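Local coordinates for transmembrane oligosaccharyl transferase (PDB 3WAJ), which is an archaeal membrane protein of the STT3/AglB oligosaccharyl transferase family, joining a GT-C-type transmembrane region to a globular C-terminal part, at residues 544-555 / 563-574. Sequence-based numbering, arbitrary orientation.
Sequences TYGVISWWDYGH and RMPIANPFQAGI
Trp-551 lies against 563-574 with one indole face: Ile-574 CD1 sits 3.7 Å from the centroid of the five-membered ring, and Gln-571 CG 3.8 Å from that of the six-membered ring, both as CH-pi contacts. The Gln-571 chain runs alongside the indole in the same direction, its amide plane turned 76° from the ring. With Trp-551 CG set between backbone N and carbonyl carbon (chi1 61°), the indole edge meets Pro-569 CA, while Asp-552 OD1 lies over the opposite face and its OD2 forms a salt bridge with Lys-618 NZ. Pro-569 also slides over His-555, its CD 3.4 Å from the imidazole centroid and almost on the ring normal. The His-555 edge then points at the face of Phe-570 in a T-shaped pair, planes at 64°. In the plane of the imidazole, a water bridges ND1 to Asn-568 OD1.

Farther back, strand 546-548 pairs in parallel with the short, weakly bonded strand 564-565, centred on Val-547 and Pro-565: Val-547 N donates to Met-564 O (2.8 Å), and Ile-566 N, just beyond the strand, to Val-547 O (3.0 Å). One water joins Tyr-545 O to Met-564 N; another links Val-547 O and Ser-549 N to Ala-567 N. At the far end Arg-563 NE gives a bent bond to Tyr-545 OH, which also bonds Pro-515 O. Tyr-50 stacks on His-555 and His-81 meets the Phe-570 ring, placing the His-555/Phe-570 end against the N-terminal region, with the zinc ion about 8 Å from the Phe-570 side chain. The contact joins elements of a beta-alpha-beta unit of the AglB core (strand 546-548, helix 554-561, edge strand 564-565), and the loop leaving the last strand packs against the start of the helix.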
loop_
_atom_site.group_PDB
_atom_site.type_symbol
_atom_site.label_atom_id
_atom_site.label_comp_id
_atom_site.label_asym_id
_atom_site.label_seq_id
_atom_site.Cartn_x
_atom_site.Cartn_y
_atom_site.Cartn_z
ATOM N N THR A 544 8.792 -0.448 -26.335
ATOM C CA THR A 544 8.726 0.040 -24.946
ATOM C C THR A 544 10.000 -0.135 -24.097
ATOM O O THR A 544 10.939 -0.807 -24.503
ATOM C CB THR A 544 7.569 -0.622 -24.162
ATOM O OG1 THR A 544 7.766 -2.043 -24.101
ATOM C CG2 THR A 544 6.219 -0.291 -24.785
ATOM N N TYR A 545 10.010 0.443 -22.897
ATOM C CA TYR A 545 11.098 0.200 -21.939
ATOM C C TYR A 545 10.576 0.217 -20.503
ATOM O O TYR A 545 9.500 0.761 -20.232
ATOM C CB TYR A 545 12.257 1.217 -22.102
ATOM C CG TYR A 545 11.831 2.670 -22.013
ATOM C CD1 TYR A 545 11.519 3.256 -20.789
ATOM C CD2 TYR A 545 11.753 3.461 -23.155
ATOM C CE1 TYR A 545 11.121 4.583 -20.708
ATOM C CE2 TYR A 545 11.360 4.798 -23.083
ATOM C CZ TYR A 545 11.046 5.347 -21.851
ATOM O OH TYR A 545 10.655 6.666 -21.767
ATOM N N GLY A 546 11.336 -0.370 -19.581
ATOM C CA GLY A 546 10.891 -0.444 -18.207
ATOM C C GLY A 546 11.648 0.496 -17.293
ATOM O O GLY A 546 12.789 0.902 -17.564
ATOM N N VAL A 547 10.988 0.836 -16.193
ATOM C CA VAL A 547 11.547 1.689 -15.175
ATOM C C VAL A 547 11.637 0.871 -13.880
ATOM O O VAL A 547 10.619 0.427 -13.329
ATOM C CB VAL A 547 10.662 2.901 -14.967
ATOM C CG1 VAL A 547 11.239 3.813 -13.852
ATOM C CG2 VAL A 547 10.523 3.675 -16.270
ATOM N N ILE A 548 12.859 0.673 -13.394
ATOM C CA ILE A 548 13.061 -0.169 -12.228
ATOM C C ILE A 548 13.306 0.627 -10.936
ATOM O O ILE A 548 14.120 1.545 -10.875
ATOM C CB ILE A 548 14.172 -1.216 -12.460
ATOM C CG1 ILE A 548 14.103 -2.298 -11.382
ATOM C CG2 ILE A 548 15.541 -0.570 -12.485
ATOM C CD1 ILE A 548 14.654 -3.632 -11.839
ATOM N N SER A 549 12.593 0.245 -9.890
ATOM C CA SER A 549 12.674 0.919 -8.609
ATOM C C SER A 549 12.056 -0.035 -7.591
ATOM O O SER A 549 11.533 -1.074 -7.960
ATOM C CB SER A 549 11.892 2.237 -8.671
ATOM O OG SER A 549 11.904 2.884 -7.409
ATOM N N TRP A 550 12.103 0.300 -6.313
ATOM C CA TRP A 550 11.511 -0.577 -5.310
ATOM C C TRP A 550 9.992 -0.679 -5.560
ATOM O O TRP A 550 9.410 0.201 -6.212
ATOM C CB TRP A 550 11.834 -0.054 -3.898
ATOM C CG TRP A 550 11.530 -1.014 -2.773
ATOM C CD1 TRP A 550 10.942 -0.702 -1.583
ATOM C CD2 TRP A 550 11.797 -2.432 -2.727
ATOM N NE1 TRP A 550 10.824 -1.826 -0.802
ATOM C CE2 TRP A 550 11.337 -2.901 -1.477
ATOM C CE3 TRP A 550 12.373 -3.347 -3.621
ATOM C CZ2 TRP A 550 11.441 -4.248 -1.090
ATOM C CZ3 TRP A 550 12.467 -4.682 -3.241
ATOM C CH2 TRP A 550 12.008 -5.118 -1.984
ATOM N N TRP A 551 9.347 -1.735 -5.067
ATOM C CA TRP A 551 7.955 -1.995 -5.460
ATOM C C TRP A 551 6.959 -0.970 -4.913
ATOM O O TRP A 551 5.918 -0.740 -5.529
ATOM C CB TRP A 551 7.531 -3.412 -5.081
ATOM C CG TRP A 551 7.585 -3.731 -3.610
ATOM C CD1 TRP A 551 8.633 -4.288 -2.934
ATOM C CD2 TRP A 551 6.530 -3.564 -2.643
ATOM N NE1 TRP A 551 8.306 -4.467 -1.609
ATOM C CE2 TRP A 551 7.027 -4.026 -1.398
ATOM C CE3 TRP A 551 5.223 -3.057 -2.704
ATOM C CZ2 TRP A 551 6.255 -4.010 -0.222
ATOM C CZ3 TRP A 551 4.456 -3.035 -1.535
ATOM C CH2 TRP A 551 4.977 -3.512 -0.308
ATOM N N ASP A 552 7.287 -0.360 -3.769
ATOM C CA ASP A 552 6.464 0.693 -3.150
ATOM C C ASP A 552 6.026 1.779 -4.127
ATOM O O ASP A 552 4.907 2.288 -4.036
ATOM C CB ASP A 552 7.261 1.398 -2.034
ATOM C CG ASP A 552 7.521 0.515 -0.861
ATOM O OD1 ASP A 552 7.142 -0.684 -0.883
ATOM O OD2 ASP A 552 8.118 1.030 0.092
ATOM N N TYR A 553 6.929 2.110 -5.052
ATOM C CA TYR A 553 6.858 3.319 -5.871
ATOM C C TYR A 553 6.135 3.126 -7.213
ATOM O O TYR A 553 5.944 4.094 -7.959
ATOM C CB TYR A 553 8.298 3.879 -6.062
ATOM C CG TYR A 553 8.976 4.076 -4.721
ATOM C CD1 TYR A 553 8.408 4.925 -3.769
ATOM C CD2 TYR A 553 10.151 3.410 -4.382
ATOM C CE1 TYR A 553 8.994 5.124 -2.519
ATOM C CE2 TYR A 553 10.759 3.607 -3.108
ATOM C CZ TYR A 553 10.159 4.462 -2.183
ATOM O OH TYR A 553 10.706 4.673 -0.910
ATOM N N GLY A 554 5.722 1.887 -7.505
ATOM C CA GLY A 554 5.152 1.532 -8.801
ATOM C C GLY A 554 3.960 2.369 -9.235
ATOM O O GLY A 554 3.881 2.836 -10.387
ATOM N N HIS A 555 3.026 2.576 -8.311
ATOM C CA HIS A 555 1.838 3.367 -8.618
ATOM C C HIS A 555 2.159 4.826 -8.974
ATOM O O HIS A 555 1.581 5.373 -9.930
ATOM C CB HIS A 555 0.772 3.227 -7.516
ATOM C CG HIS A 555 0.173 1.853 -7.443
ATOM N ND1 HIS A 555 0.290 0.933 -8.463
ATOM C CD2 HIS A 555 -0.542 1.244 -6.465
ATOM C CE1 HIS A 555 -0.332 -0.189 -8.120
ATOM N NE2 HIS A 555 -0.847 -0.018 -6.914
ATOM N N ARG A 563 5.242 6.183 -17.051
ATOM C CA ARG A 563 6.203 5.186 -17.527
ATOM C C ARG A 563 5.869 3.837 -16.914
ATOM O O ARG A 563 4.979 3.743 -16.081
ATOM C CB ARG A 563 7.651 5.609 -17.238
ATOM C CG ARG A 563 8.076 6.842 -18.037
ATOM C CD ARG A 563 7.880 6.668 -19.567
ATOM N NE ARG A 563 8.299 7.868 -20.311
ATOM C CZ ARG A 563 7.501 8.896 -20.606
ATOM N NH1 ARG A 563 6.223 8.866 -20.245
ATOM N NH2 ARG A 563 7.978 9.948 -21.268
ATOM N N MET A 564 6.569 2.785 -17.317
ATOM C CA MET A 564 6.146 1.452 -16.904
ATOM C C MET A 564 7.087 0.827 -15.880
ATOM O O MET A 564 8.211 0.464 -16.208
ATOM C CB MET A 564 6.002 0.546 -18.128
ATOM C CG MET A 564 5.116 1.131 -19.222
ATOM S SD MET A 564 5.105 0.043 -20.664
ATOM C CE MET A 564 3.665 0.647 -21.575
ATOM N N PRO A 565 6.612 0.686 -14.629
ATOM C CA PRO A 565 7.452 0.132 -13.559
ATOM C C PRO A 565 7.536 -1.382 -13.606
ATOM O O PRO A 565 6.560 -2.087 -13.925
ATOM C CB PRO A 565 6.719 0.575 -12.279
ATOM C CG PRO A 565 5.266 0.595 -12.694
ATOM C CD PRO A 565 5.298 1.138 -14.122
ATOM N N ILE A 566 8.722 -1.874 -13.286
ATOM C CA ILE A 566 8.980 -3.306 -13.165
ATOM C C ILE A 566 8.220 -3.890 -11.950
ATOM O O ILE A 566 7.727 -5.028 -11.978
ATOM C CB ILE A 566 10.509 -3.525 -13.026
ATOM C CG1 ILE A 566 11.124 -3.849 -14.386
ATOM C CG2 ILE A 566 10.862 -4.572 -11.941
ATOM C CD1 ILE A 566 11.272 -2.628 -15.311
ATOM N N ALA A 567 8.122 -3.097 -10.884
ATOM C CA ALA A 567 7.520 -3.575 -9.645
ATOM C C ALA A 567 6.388 -2.666 -9.120
ATOM O O ALA A 567 6.381 -1.459 -9.382
ATOM C CB ALA A 567 8.593 -3.807 -8.578
ATOM N N ASN A 568 5.503 -3.266 -8.319
ATOM C CA ASN A 568 4.161 -2.776 -7.988
ATOM C C ASN A 568 3.914 -2.786 -6.501
ATOM O O ASN A 568 4.436 -3.654 -5.793
ATOM C CB ASN A 568 3.111 -3.820 -8.466
ATOM C CG ASN A 568 2.551 -3.506 -9.802
ATOM O OD1 ASN A 568 2.593 -2.360 -10.238
ATOM N ND2 ASN A 568 2.014 -4.517 -10.477
ATOM N N PRO A 569 3.008 -1.920 -6.033
ATOM C CA PRO A 569 2.506 -2.065 -4.661
ATOM C C PRO A 569 1.522 -3.233 -4.463
ATOM O O PRO A 569 1.036 -3.401 -3.346
ATOM C CB PRO A 569 1.851 -0.704 -4.389
ATOM C CG PRO A 569 2.597 0.249 -5.332
ATOM C CD PRO A 569 2.733 -0.578 -6.582
ATOM N N PHE A 570 1.229 -4.005 -5.513
ATOM C CA PHE A 570 0.597 -5.329 -5.351
ATOM C C PHE A 570 1.654 -6.397 -5.136
ATOM O O PHE A 570 1.334 -7.583 -5.163
ATOM C CB PHE A 570 -0.197 -5.740 -6.600
ATOM C CG PHE A 570 -1.133 -4.687 -7.087
ATOM C CD1 PHE A 570 -1.997 -4.053 -6.211
ATOM C CD2 PHE A 570 -1.125 -4.301 -8.413
ATOM C CE1 PHE A 570 -2.845 -3.058 -6.655
ATOM C CE2 PHE A 570 -1.967 -3.299 -8.864
ATOM C CZ PHE A 570 -2.827 -2.684 -7.989
ATOM N N GLN A 571 2.909 -5.962 -4.974
ATOM C CA GLN A 571 4.079 -6.834 -4.798
ATOM C C GLN A 571 4.418 -7.711 -6.002
ATOM O O GLN A 571 5.017 -8.775 -5.850
ATOM C CB GLN A 571 3.978 -7.649 -3.498
ATOM C CG GLN A 571 3.932 -6.758 -2.237
ATOM C CD GLN A 571 3.657 -7.533 -0.954
ATOM O OE1 GLN A 571 3.490 -8.755 -0.968
ATOM N NE2 GLN A 571 3.611 -6.822 0.160
ATOM N N ALA A 572 4.039 -7.246 -7.196
ATOM C CA ALA A 572 4.508 -7.840 -8.446
ATOM C C ALA A 572 5.907 -7.299 -8.796
ATOM O O ALA A 572 6.226 -6.150 -8.483
ATOM C CB ALA A 572 3.551 -7.524 -9.566
ATOM N N GLY A 573 6.730 -8.117 -9.459
ATOM C CA GLY A 573 8.005 -7.655 -9.988
ATOM C C GLY A 573 9.133 -7.471 -8.973
ATOM O O GLY A 573 10.165 -6.865 -9.288
ATOM N N ILE A 574 8.954 -7.991 -7.760
ATOM C CA ILE A 574 10.024 -7.942 -6.766
ATOM C C ILE A 574 11.176 -8.897 -7.119
ATOM O O ILE A 574 12.342 -8.584 -6.882
ATOM C CB ILE A 574 9.498 -8.236 -5.346
ATOM C CG1 ILE A 574 8.562 -7.114 -4.877
ATOM C CG2 ILE A 574 10.648 -8.415 -4.355
ATOM C CD1 ILE A 574 7.656 -7.508 -3.677
HETATM O O HOH W 1 8.276 2.975 -19.575
HETATM O O HOH W 2 9.879 -0.631 -10.701
HETATM O O HOH W 3 1.565 0.562 -11.136
#